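Lmo0181 protein (Listeria monocytogenes serovar 1/2a, PDB 5F7V) binds the cyclic alpha-glucan cycloalternan as a membrane-anchored lipoprotein and probably hands it to an ABC transporter for uptake. Local coordinates at residues A[131-136]-A[248-253]; A[239-244]-A[258-263]; A[266-271]-A[339-344]. All blocks are in the same frame, centred on the assembly; numbering follows the deposited sequence.

Interaction 1 (A[131-136]-A[248-253]). With GLC (alpha-D-glucopyranose), chain B; GLC (alpha-D-glucopyranose), chain C; GLC (alpha-D-glucopyranose), chain D.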
loop_
_atom_site.group_PDB
_atom_site.type_symbol
_atom_site.label_atom_id
_atom_site.label_comp_id
_atom_site.label_asym_id
_atom_site.label_seq_id
_atom_site.Cartn_x
_atom_site.Cartn_y
_atom_site.Cartn_z
ATOM N N VAL A 131 -0.832 -8.942 -3.537
ATOM C CA VAL A 131 -0.864 -10.280 -4.101
ATOM C C VAL A 131 -2.310 -10.699 -4.234
ATOM O O VAL A 131 -3.217 -10.059 -3.697
ATOM C CB VAL A 131 -0.113 -11.310 -3.228
ATOM C CG1 VAL A 131 1.381 -11.015 -3.289
ATOM C CG2 VAL A 131 -0.571 -11.305 -1.790
ATOM N N THR A 132 -2.508 -11.777 -4.981
ATOM C CA THR A 132 -3.826 -12.439 -4.977
ATOM C C THR A 132 -3.873 -13.396 -3.822
ATOM O O THR A 132 -3.122 -14.373 -3.798
ATOM C CB THR A 132 -4.053 -13.164 -6.295
ATOM O OG1 THR A 132 -3.980 -12.196 -7.345
ATOM C CG2 THR A 132 -5.404 -13.867 -6.297
ATOM N N ILE A 133 -4.794 -13.173 -2.905
ATOM C CA ILE A 133 -4.965 -14.019 -1.733
ATOM C C ILE A 133 -6.186 -14.890 -2.004
ATOM O O ILE A 133 -7.246 -14.359 -2.364
ATOM C CB ILE A 133 -5.161 -13.191 -0.467
ATOM C CG1 ILE A 133 -4.015 -12.179 -0.316
ATOM C CG2 ILE A 133 -5.274 -14.134 0.738
ATOM C CD1 ILE A 133 -3.941 -11.514 1.015
ATOM N N TYR A 134 -6.084 -16.201 -1.900
ATOM C CA TYR A 134 -7.186 -17.037 -2.321
ATOM C C TYR A 134 -7.540 -18.067 -1.271
ATOM O O TYR A 134 -6.710 -18.561 -0.502
ATOM C CB TYR A 134 -6.904 -17.687 -3.678
ATOM C CG TYR A 134 -5.731 -18.620 -3.786
ATOM C CD1 TYR A 134 -4.460 -18.141 -4.073
ATOM C CD2 TYR A 134 -5.854 -19.993 -3.627
ATOM C CE1 TYR A 134 -3.354 -18.980 -4.214
ATOM C CE2 TYR A 134 -4.768 -20.825 -3.761
ATOM C CZ TYR A 134 -3.523 -20.324 -4.036
ATOM O OH TYR A 134 -2.491 -21.213 -4.188
ATOM N N ASN A 135 -8.840 -18.346 -1.222
ATOM C CA ASN A 135 -9.460 -19.303 -0.310
ATOM C C ASN A 135 -9.401 -20.667 -0.978
ATOM O O ASN A 135 -10.180 -20.971 -1.883
ATOM C CB ASN A 135 -10.880 -18.852 -0.007
ATOM C CG ASN A 135 -11.664 -19.769 0.894
ATOM O OD1 ASN A 135 -11.398 -20.962 0.963
ATOM N ND2 ASN A 135 -12.633 -19.191 1.592
ATOM N N LYS A 136 -8.488 -21.519 -0.498
ATOM C CA LYS A 136 -8.274 -22.826 -1.094
ATOM C C LYS A 136 -9.492 -23.731 -0.902
ATOM O O LYS A 136 -9.749 -24.567 -1.777
ATOM C CB LYS A 136 -7.074 -23.504 -0.468
ATOM C CG LYS A 136 -5.720 -22.875 -0.785
ATOM C CD LYS A 136 -4.611 -23.426 0.078
ATOM C CE LYS A 136 -4.308 -24.846 -0.304
ATOM N NZ LYS A 136 -3.158 -25.349 0.487
ATOM N N LEU A 248 -8.915 -12.464 -3.475
ATOM C CA LEU A 248 -8.912 -11.091 -2.985
ATOM C C LEU A 248 -7.578 -10.446 -3.360
ATOM O O LEU A 248 -6.526 -10.936 -2.935
ATOM C CB LEU A 248 -9.110 -11.075 -1.481
ATOM C CG LEU A 248 -9.074 -9.711 -0.813
ATOM C CD1 LEU A 248 -10.224 -8.849 -1.259
ATOM C CD2 LEU A 248 -9.111 -9.918 0.688
ATOM N N HIS A 249 -7.630 -9.329 -4.081
ATOM C CA HIS A 249 -6.388 -8.605 -4.442
ATOM C C HIS A 249 -6.126 -7.556 -3.371
ATOM O O HIS A 249 -6.820 -6.544 -3.288
ATOM C CB HIS A 249 -6.573 -7.931 -5.812
ATOM C CG HIS A 249 -6.725 -8.919 -6.910
ATOM N ND1 HIS A 249 -5.734 -9.164 -7.819
ATOM C CD2 HIS A 249 -7.743 -9.744 -7.232
ATOM C CE1 HIS A 249 -6.132 -10.089 -8.670
ATOM N NE2 HIS A 249 -7.347 -10.467 -8.329
ATOM N N THR A 250 -5.151 -7.841 -2.523
ATOM C CA THR A 250 -4.902 -6.956 -1.387
ATOM C C THR A 250 -3.484 -7.113 -0.912
ATOM O O THR A 250 -2.707 -7.931 -1.412
ATOM C CB THR A 250 -5.942 -7.192 -0.274
ATOM O OG1 THR A 250 -5.923 -6.078 0.610
ATOM C CG2 THR A 250 -5.685 -8.481 0.451
ATOM N N GLY A 251 -3.130 -6.269 0.045
ATOM C CA GLY A 251 -1.741 -6.232 0.463
ATOM C C GLY A 251 -1.322 -7.250 1.489
ATOM O O GLY A 251 -2.101 -7.813 2.255
ATOM N N ILE A 252 -0.005 -7.415 1.542
ATOM C CA ILE A 252 0.616 -8.303 2.525
ATOM C C ILE A 252 0.408 -7.801 3.952
ATOM O O ILE A 252 0.650 -8.522 4.913
ATOM C CB ILE A 252 2.125 -8.548 2.256
ATOM C CG1 ILE A 252 2.986 -7.290 2.438
ATOM C CG2 ILE A 252 2.296 -9.145 0.861
ATOM C CD1 ILE A 252 4.461 -7.495 2.208
ATOM N N TRP A 253 -0.004 -6.537 4.084
ATOM C CA TRP A 253 -0.378 -5.963 5.387
ATOM C C TRP A 253 -1.608 -6.596 5.991
ATOM O O TRP A 253 -1.891 -6.322 7.152
ATOM C CB TRP A 253 -0.567 -4.427 5.318
ATOM C CG TRP A 253 -1.477 -3.977 4.241
ATOM C CD1 TRP A 253 -2.835 -3.783 4.330
ATOM C CD2 TRP A 253 -1.103 -3.609 2.913
ATOM N NE1 TRP A 253 -3.326 -3.371 3.134
ATOM C CE2 TRP A 253 -2.289 -3.229 2.245
ATOM C CE3 TRP A 253 0.115 -3.536 2.210
ATOM C CZ2 TRP A 253 -2.289 -2.817 0.900
ATOM C CZ3 TRP A 253 0.097 -3.111 0.891
ATOM C CH2 TRP A 253 -1.078 -2.769 0.239
HETATM C C1 GLC B . -6.614 -2.473 0.895
HETATM C C2 GLC B . -8.051 -2.954 0.813
HETATM C C3 GLC B . -8.949 -2.254 1.802
HETATM C C4 GLC B . -8.348 -2.252 3.196
HETATM C C5 GLC B . -6.939 -1.697 3.165
HETATM C C6 GLC B . -6.318 -1.924 4.533
HETATM O O2 GLC B . -8.566 -2.834 -0.518
HETATM O O3 GLC B . -10.287 -2.722 1.811
HETATM O O4 GLC B . -9.175 -1.534 4.103
HETATM O O5 GLC B . -6.146 -2.466 2.261
HETATM O O6 GLC B . -4.975 -1.438 4.632
HETATM C C1 GLC C . -0.633 0.034 2.938
HETATM C C2 GLC C . 0.815 0.470 2.972
HETATM C C3 GLC C . 0.941 1.906 2.496
HETATM C C4 GLC C . 0.245 2.090 1.153
HETATM C C5 GLC C . -1.207 1.641 1.248
HETATM C C6 GLC C . -1.930 1.681 -0.093
HETATM O O2 GLC C . 1.307 0.320 4.308
HETATM O O3 GLC C . 2.329 2.190 2.351
HETATM O O4 GLC C . 0.240 3.490 0.855
HETATM O O5 GLC C . -1.239 0.260 1.671
HETATM O O6 GLC C . -3.204 1.050 0.170
HETATM C C1 GLC D . -4.899 -0.038 4.906
HETATM C C2 GLC D . -3.748 0.521 4.092
HETATM C C3 GLC D . -2.403 0.001 4.573
HETATM C C4 GLC D . -2.270 0.319 6.049
HETATM C C5 GLC D . -3.423 -0.372 6.788
HETATM C C6 GLC D . -3.350 -0.182 8.298
HETATM O O2 GLC D . -3.952 0.187 2.720
HETATM O O3 GLC D . -1.351 0.723 3.941
HETATM O O4 GLC D . -0.988 -0.075 6.546
HETATM O O5 GLC D . -4.653 0.162 6.292
HETATM O O6 GLC D . -3.647 1.185 8.578
#
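The chi1 of T250 (-163°) puts CG2 between its backbone N and carbonyl carbon, and I133, with CG1 anti to its own carbonyl carbon (chi1 -54°), runs on extended to CD1; there the two side chains meet obliquely, I133 CD1 3.5 Å from T250 CG2. On the other face of the sheet T132 and H249 lie side by side, with T132 OG1 3.3 Å from H249 CE1, while both ring nitrogens of H249 are held by carboxylates, ND1 by E270 and NE2 by E156. The backbones between these two layers of side chains form an antiparallel ladder. V131-T250 and I133-L248 are hydrogen-bonded pairs flanking the non-hydrogen-bonded pair T132-H249, and the bond from I133 N to L248 O is short (2.8 Å) and nearly straight at 171°. In this periplasmic-binding-protein fold the ladder joins strands 119-135 and 245-251 in the sheet, and the second strand brings T250 to the glycan pocket, with W253 following in a short 3-10 segment. W253 lays one indole face on the sugar: C1 of the chain C glucose stands over the ring centre, and C3 of the chain D glucose lies nearer the rim. The opposite face rests on G251 CA. At the indole edge, W253 NE1 donates in plane to O5 of the chain B glucose (3.1 Å), and T250 OG1 approaches C1 of that same glucose at 3.7 Å.

Interaction 2 (A[239-244]-A[258-263])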
loop_
_atom_site.group_PDB
_atom_site.type_symbol
_atom_site.label_atom_id
_atom_site.label_comp_id
_atom_site.label_asym_id
_atom_site.label_seq_id
_atom_site.Cartn_x
_atom_site.Cartn_y
_atom_site.Cartn_z
ATOM N N LEU A 239 -15.600 -9.637 4.090
ATOM C CA LEU A 239 -16.274 -10.692 3.295
ATOM C C LEU A 239 -15.368 -11.895 3.069
ATOM O O LEU A 239 -15.734 -13.069 3.123
ATOM C CB LEU A 239 -16.801 -10.152 1.982
ATOM C CG LEU A 239 -18.160 -9.433 2.043
ATOM C CD1 LEU A 239 -18.174 -8.199 2.931
ATOM C CD2 LEU A 239 -18.665 -9.135 0.628
ATOM N N PHE A 240 -14.095 -11.610 2.811
ATOM C CA PHE A 240 -13.113 -12.709 2.674
ATOM C C PHE A 240 -13.006 -13.567 3.933
ATOM O O PHE A 240 -13.056 -14.808 3.857
ATOM C CB PHE A 240 -11.741 -12.142 2.264
ATOM C CG PHE A 240 -10.692 -13.203 2.001
ATOM C CD1 PHE A 240 -10.699 -13.890 0.790
ATOM C CD2 PHE A 240 -9.729 -13.540 2.949
ATOM C CE1 PHE A 240 -9.763 -14.854 0.524
ATOM C CE2 PHE A 240 -8.780 -14.528 2.658
ATOM C CZ PHE A 240 -8.803 -15.166 1.451
ATOM N N MET A 241 -12.899 -12.925 5.100
ATOM C CA MET A 241 -12.937 -13.659 6.370
ATOM C C MET A 241 -14.218 -14.430 6.590
ATOM O O MET A 241 -14.155 -15.467 7.241
ATOM C CB MET A 241 -12.714 -12.678 7.522
ATOM C CG MET A 241 -11.242 -12.278 7.584
ATOM S SD MET A 241 -10.138 -13.596 8.168
ATOM C CE MET A 241 -10.349 -13.737 9.943
ATOM N N ASN A 242 -15.333 -13.954 6.041
ATOM C CA ASN A 242 -16.643 -14.600 6.142
ATOM C C ASN A 242 -16.829 -15.681 5.075
ATOM O O ASN A 242 -17.958 -16.183 4.987
ATOM C CB ASN A 242 -17.747 -13.522 6.077
ATOM C CG ASN A 242 -19.072 -13.949 6.732
ATOM O OD1 ASN A 242 -19.051 -14.527 7.808
ATOM N ND2 ASN A 242 -20.201 -13.612 6.115
ATOM N N GLY A 243 -15.768 -16.093 4.374
ATOM C CA GLY A 243 -15.889 -17.157 3.394
ATOM C C GLY A 243 -16.580 -16.798 2.106
ATOM O O GLY A 243 -17.052 -17.698 1.389
ATOM N N GLN A 244 -16.733 -15.515 1.804
ATOM C CA GLN A 244 -17.578 -15.082 0.690
ATOM C C GLN A 244 -16.782 -14.647 -0.555
ATOM O O GLN A 244 -17.417 -14.191 -1.511
ATOM C CB GLN A 244 -18.470 -13.923 1.112
ATOM C CG GLN A 244 -19.510 -14.300 2.157
ATOM C CD GLN A 244 -20.347 -13.099 2.497
ATOM O OE1 GLN A 244 -20.138 -12.457 3.549
ATOM N NE2 GLN A 244 -21.232 -12.759 1.606
ATOM N N PHE A 258 -5.445 -12.305 8.596
ATOM C CA PHE A 258 -5.917 -13.541 8.003
ATOM C C PHE A 258 -5.321 -14.769 8.665
ATOM O O PHE A 258 -5.701 -15.872 8.307
ATOM C CB PHE A 258 -5.672 -13.557 6.495
ATOM C CG PHE A 258 -6.463 -12.527 5.712
ATOM C CD1 PHE A 258 -7.620 -11.906 6.185
ATOM C CD2 PHE A 258 -6.029 -12.176 4.470
ATOM C CE1 PHE A 258 -8.314 -10.978 5.431
ATOM C CE2 PHE A 258 -6.707 -11.223 3.702
ATOM C CZ PHE A 258 -7.853 -10.623 4.181
ATOM N N GLN A 259 -4.436 -14.630 9.651
ATOM C CA GLN A 259 -3.869 -15.818 10.300
ATOM C C GLN A 259 -4.963 -16.707 10.853
ATOM O O GLN A 259 -4.812 -17.923 10.844
ATOM C CB GLN A 259 -2.890 -15.471 11.434
ATOM C CG GLN A 259 -1.652 -14.701 10.961
ATOM C CD GLN A 259 -0.783 -15.535 10.037
ATOM O OE1 GLN A 259 -0.204 -16.513 10.467
ATOM N NE2 GLN A 259 -0.741 -15.199 8.763
ATOM N N ASP A 260 -6.055 -16.141 11.349
ATOM C CA ASP A 260 -7.122 -16.967 11.921
ATOM C C ASP A 260 -8.337 -17.015 11.009
ATOM O O ASP A 260 -9.449 -17.317 11.459
ATOM C CB ASP A 260 -7.490 -16.559 13.349
ATOM C CG ASP A 260 -8.000 -15.156 13.458
ATOM O OD1 ASP A 260 -8.125 -14.443 12.443
ATOM O OD2 ASP A 260 -8.266 -14.707 14.612
ATOM N N ALA A 261 -8.122 -16.838 9.713
ATOM C CA ALA A 261 -9.200 -17.101 8.761
ATOM C C ALA A 261 -9.639 -18.541 8.931
ATOM O O ALA A 261 -8.767 -19.414 9.060
ATOM C CB ALA A 261 -8.741 -16.901 7.319
ATOM N N PRO A 262 -10.961 -18.826 8.951
ATOM C CA PRO A 262 -11.398 -20.181 9.258
ATOM C C PRO A 262 -11.467 -21.071 8.007
ATOM O O PRO A 262 -12.416 -21.845 7.828
ATOM C CB PRO A 262 -12.804 -19.942 9.824
ATOM C CG PRO A 262 -13.297 -18.806 9.016
ATOM C CD PRO A 262 -12.106 -17.894 8.890
ATOM N N PHE A 263 -10.421 -21.059 7.194
ATOM C CA PHE A 263 -10.295 -21.845 5.974
ATOM C C PHE A 263 -8.818 -21.832 5.586
ATOM O O PHE A 263 -8.037 -21.008 6.103
ATOM C CB PHE A 263 -11.172 -21.306 4.826
ATOM C CG PHE A 263 -11.064 -19.829 4.588
ATOM C CD1 PHE A 263 -10.009 -19.305 3.863
ATOM C CD2 PHE A 263 -12.014 -18.967 5.095
ATOM C CE1 PHE A 263 -9.914 -17.941 3.664
ATOM C CE2 PHE A 263 -11.963 -17.609 4.896
ATOM C CZ PHE A 263 -10.898 -17.098 4.172
#
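F240 and M241, at the end of helix 236-241, press into a hollow formed by the turn and loop of residues 258-263. F240 is the central bump: chi1 of -176° swings its ring away from the backbone N and in between two other phenylalanines. F263 comes edge-on to one of its faces in a T-shaped pair, the planes 86° apart and the CZ atom of F263 3.7 Å from CE2 of F240. F258 meets F240 less squarely, its plane inclined by 47°, with F240 CD2 lying over a face of the F258 ring toward its rim. Beside this aromatic cluster M241 folds back through bends at chi2 and chi3, so that its thioether fits between the F258 ring and A261, the first and last residues of a type I turn. Its SD lies 3.6 Å from F258 CD1, an oblique Met-aromatic contact, and 3.7 Å from A261 CB; the terminal CE reaches on to D260 OD1. P262, centre of an inverse gamma turn, sets its CD against M241 O. The helix closes here in a Schellman motif, G243 at C-prime with positive phi. F263 lies alongside this end, its ring edge turned to the backbone, and CE2 and CZ of F263 are each 3.2 Å from F240 O, an oxygen already taken by G243 N. The two segments are thus joined by ring, sulfur and methyl contacts, with aromatic C-H edges facing carbonyl oxygens, so that the match rests on shape rather than on directed polar bonds.

Interaction 3 (A[266-271]-A[339-344])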
loop_
_atom_site.group_PDB
_atom_site.type_symbol
_atom_site.label_atom_id
_atom_site.label_comp_id
_atom_site.label_asym_id
_atom_site.label_seq_id
_atom_site.Cartn_x
_atom_site.Cartn_y
_atom_site.Cartn_z
ATOM N N ASP A 266 -3.939 -19.258 0.503
ATOM C CA ASP A 266 -2.568 -19.071 0.025
ATOM C C ASP A 266 -2.545 -17.832 -0.866
ATOM O O ASP A 266 -3.530 -17.093 -0.955
ATOM C CB ASP A 266 -2.048 -20.356 -0.647
ATOM C CG ASP A 266 -0.529 -20.544 -0.609
ATOM O OD1 ASP A 266 0.228 -19.597 -0.284
ATOM O OD2 ASP A 266 -0.140 -21.711 -0.908
ATOM N N VAL A 267 -1.387 -17.547 -1.431
ATOM C CA VAL A 267 -1.194 -16.328 -2.222
ATOM C C VAL A 267 -0.478 -16.603 -3.514
ATOM O O VAL A 267 0.249 -17.608 -3.644
ATOM C CB VAL A 267 -0.429 -15.252 -1.426
ATOM C CG1 VAL A 267 -1.144 -14.896 -0.137
ATOM C CG2 VAL A 267 1.000 -15.648 -1.159
ATOM N N GLN A 268 -0.651 -15.731 -4.485
ATOM C CA GLN A 268 -0.013 -15.816 -5.795
ATOM C C GLN A 268 0.307 -14.439 -6.348
ATOM O O GLN A 268 -0.323 -13.465 -6.006
ATOM C CB GLN A 268 -0.921 -16.592 -6.778
ATOM C CG GLN A 268 -0.293 -16.959 -8.117
ATOM C CD GLN A 268 0.993 -17.712 -7.937
ATOM O OE1 GLN A 268 2.064 -17.131 -7.905
ATOM N NE2 GLN A 268 0.883 -19.041 -7.820
ATOM N N VAL A 269 1.332 -14.390 -7.193
ATOM C CA VAL A 269 1.598 -13.181 -7.991
ATOM C C VAL A 269 0.391 -12.804 -8.802
ATOM O O VAL A 269 -0.230 -13.676 -9.407
ATOM C CB VAL A 269 2.792 -13.417 -8.932
ATOM C CG1 VAL A 269 3.116 -12.143 -9.727
ATOM C CG2 VAL A 269 4.028 -13.899 -8.191
ATOM N N GLU A 270 0.015 -11.526 -8.792
ATOM C CA GLU A 270 -1.166 -11.111 -9.563
ATOM C C GLU A 270 -0.996 -11.299 -11.072
ATOM O O GLU A 270 0.100 -11.061 -11.616
ATOM C CB GLU A 270 -1.484 -9.666 -9.273
ATOM C CG GLU A 270 -1.867 -9.395 -7.828
ATOM C CD GLU A 270 -2.355 -7.958 -7.753
ATOM O OE1 GLU A 270 -1.517 -7.051 -7.713
ATOM O OE2 GLU A 270 -3.578 -7.702 -7.715
ATOM N N ALA A 271 -2.093 -11.652 -11.713
ATOM C CA ALA A 271 -2.110 -11.780 -13.179
ATOM C C ALA A 271 -2.106 -10.435 -13.893
ATOM O O ALA A 271 -2.760 -9.505 -13.462
ATOM C CB ALA A 271 -3.339 -12.574 -13.590
ATOM N N PRO A 339 0.542 -17.424 4.695
ATOM C CA PRO A 339 0.331 -18.372 3.597
ATOM C C PRO A 339 1.632 -19.146 3.345
ATOM O O PRO A 339 2.723 -18.687 3.709
ATOM C CB PRO A 339 0.032 -17.434 2.424
ATOM C CG PRO A 339 0.903 -16.218 2.668
ATOM C CD PRO A 339 0.803 -16.062 4.169
ATOM N N ASP A 340 1.530 -20.301 2.692
ATOM C CA ASP A 340 2.717 -21.073 2.340
ATOM C C ASP A 340 3.585 -20.414 1.298
ATOM O O ASP A 340 4.825 -20.481 1.390
ATOM C CB ASP A 340 2.325 -22.460 1.830
ATOM C CG ASP A 340 1.825 -23.403 2.917
ATOM O OD1 ASP A 340 2.267 -23.337 4.072
ATOM O OD2 ASP A 340 1.003 -24.273 2.585
ATOM N N ASN A 341 2.968 -19.784 0.289
ATOM C CA ASN A 341 3.749 -19.311 -0.866
ATOM C C ASN A 341 4.302 -17.914 -0.650
ATOM O O ASN A 341 4.044 -17.002 -1.424
ATOM C CB ASN A 341 2.881 -19.379 -2.105
ATOM C CG ASN A 341 3.668 -19.141 -3.369
ATOM O OD1 ASN A 341 4.880 -19.383 -3.408
ATOM N ND2 ASN A 341 3.006 -18.659 -4.412
ATOM N N ARG A 342 5.081 -17.769 0.428
ATOM C CA ARG A 342 5.743 -16.523 0.765
ATOM C C ARG A 342 6.643 -16.032 -0.381
ATOM O O ARG A 342 6.781 -14.813 -0.566
ATOM C CB ARG A 342 6.561 -16.703 2.057
ATOM C CG ARG A 342 5.789 -17.058 3.326
ATOM C CD ARG A 342 4.907 -15.920 3.730
ATOM N NE ARG A 342 4.116 -16.150 4.945
ATOM C CZ ARG A 342 4.229 -15.482 6.085
ATOM N NH1 ARG A 342 5.151 -14.545 6.216
ATOM N NH2 ARG A 342 3.357 -15.713 7.060
ATOM N N GLU A 343 7.187 -16.959 -1.177
ATOM C CA GLU A 343 8.029 -16.535 -2.304
ATOM C C GLU A 343 7.277 -15.669 -3.295
ATOM O O GLU A 343 7.930 -14.854 -3.946
ATOM C CB GLU A 343 8.749 -17.694 -2.997
ATOM C CG GLU A 343 9.893 -18.296 -2.229
ATOM C CD GLU A 343 11.192 -17.494 -2.111
ATOM O OE1 GLU A 343 11.286 -16.300 -2.512
ATOM O OE2 GLU A 343 12.151 -18.123 -1.580
ATOM N N ALA A 344 5.955 -15.782 -3.401
ATOM C CA ALA A 344 5.220 -14.901 -4.308
ATOM C C ALA A 344 5.429 -13.436 -3.972
ATOM O O ALA A 344 5.406 -12.590 -4.867
ATOM C CB ALA A 344 3.724 -15.193 -4.289
HETATM O O HOH W 1 -0.793 -23.892 0.580
HETATM O O HOH W 2 4.469 -18.141 -6.987
#
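The carboxylate of D266 and the amide of N341 stand almost perpendicular, their planes 89° apart, and each residue's flat group makes a hydrogen bond across the contact. On D266, the OD1 atom spends its syn lone pair on N341 N (2.8 Å) and is met on the anti side, out of the carboxylate plane, by V267 N; two backbone N-H groups therefore hold one oxygen and fix the rotation of the carboxylate. The amide of N341 points the other way across the contact: with CG anti to the backbone N (chi1 -170°), ND2 reaches V267 O at 3.0 Å, and that acceptor lies close to the amide plane. The guanidinium of R342 turns its edge to P339 O, which receives NE on a lone pair in the carbonyl plane, while Y333 makes a cation-pi contact with the same arginine.

These bonds fasten strand 265-268, a neighbour of strand 119-135 in the sheet, to the connection that leads into helix 343-347. P339 follows a cis peptide bond, and N341 is the centre of an inverse gamma turn, with both its N-H and its side chain facing the strand. Apolar groups fill in between: V267 CG1 lies 3.7 Å from P339 CG, and A344 CB packs against V267 CG2 and V269 CG2.

At the outer side the carboxylates of D266 and D340 come near each other, OD2 to OD2 4.5 Å, and a water donates to both oxygens, probably easing their repulsion; D340 OD1 is also hydrogen-bonded to T337 OG1. A second water accepts from N341 ND2 and lies within hydrogen-bonding distance of Q268 OE1, to which it may donate; that oxygen takes V269 N as well.

Strand 119-135 ties the three contacts together. Interaction 1 pairs it with strand 245-251, and strand 265-268 of interaction 3 runs along its other edge; the centres of these two contacts are about 8 Å apart. The bond between H249 ND1 and E270 OE2, 2.6 Å long, joins interactions 1 and 3, and Y134 N meets D266 O at 2.9 Å. Interaction 2 packs on the I133 and L248 side chains, with I133 CG2 3.7 Å from F240 CZ. Only interaction 1 belongs to the glycan pocket, through T250 and W253; the side chain of F258 is about 8 Å from a bound glucose and that of V267 about 13 Å.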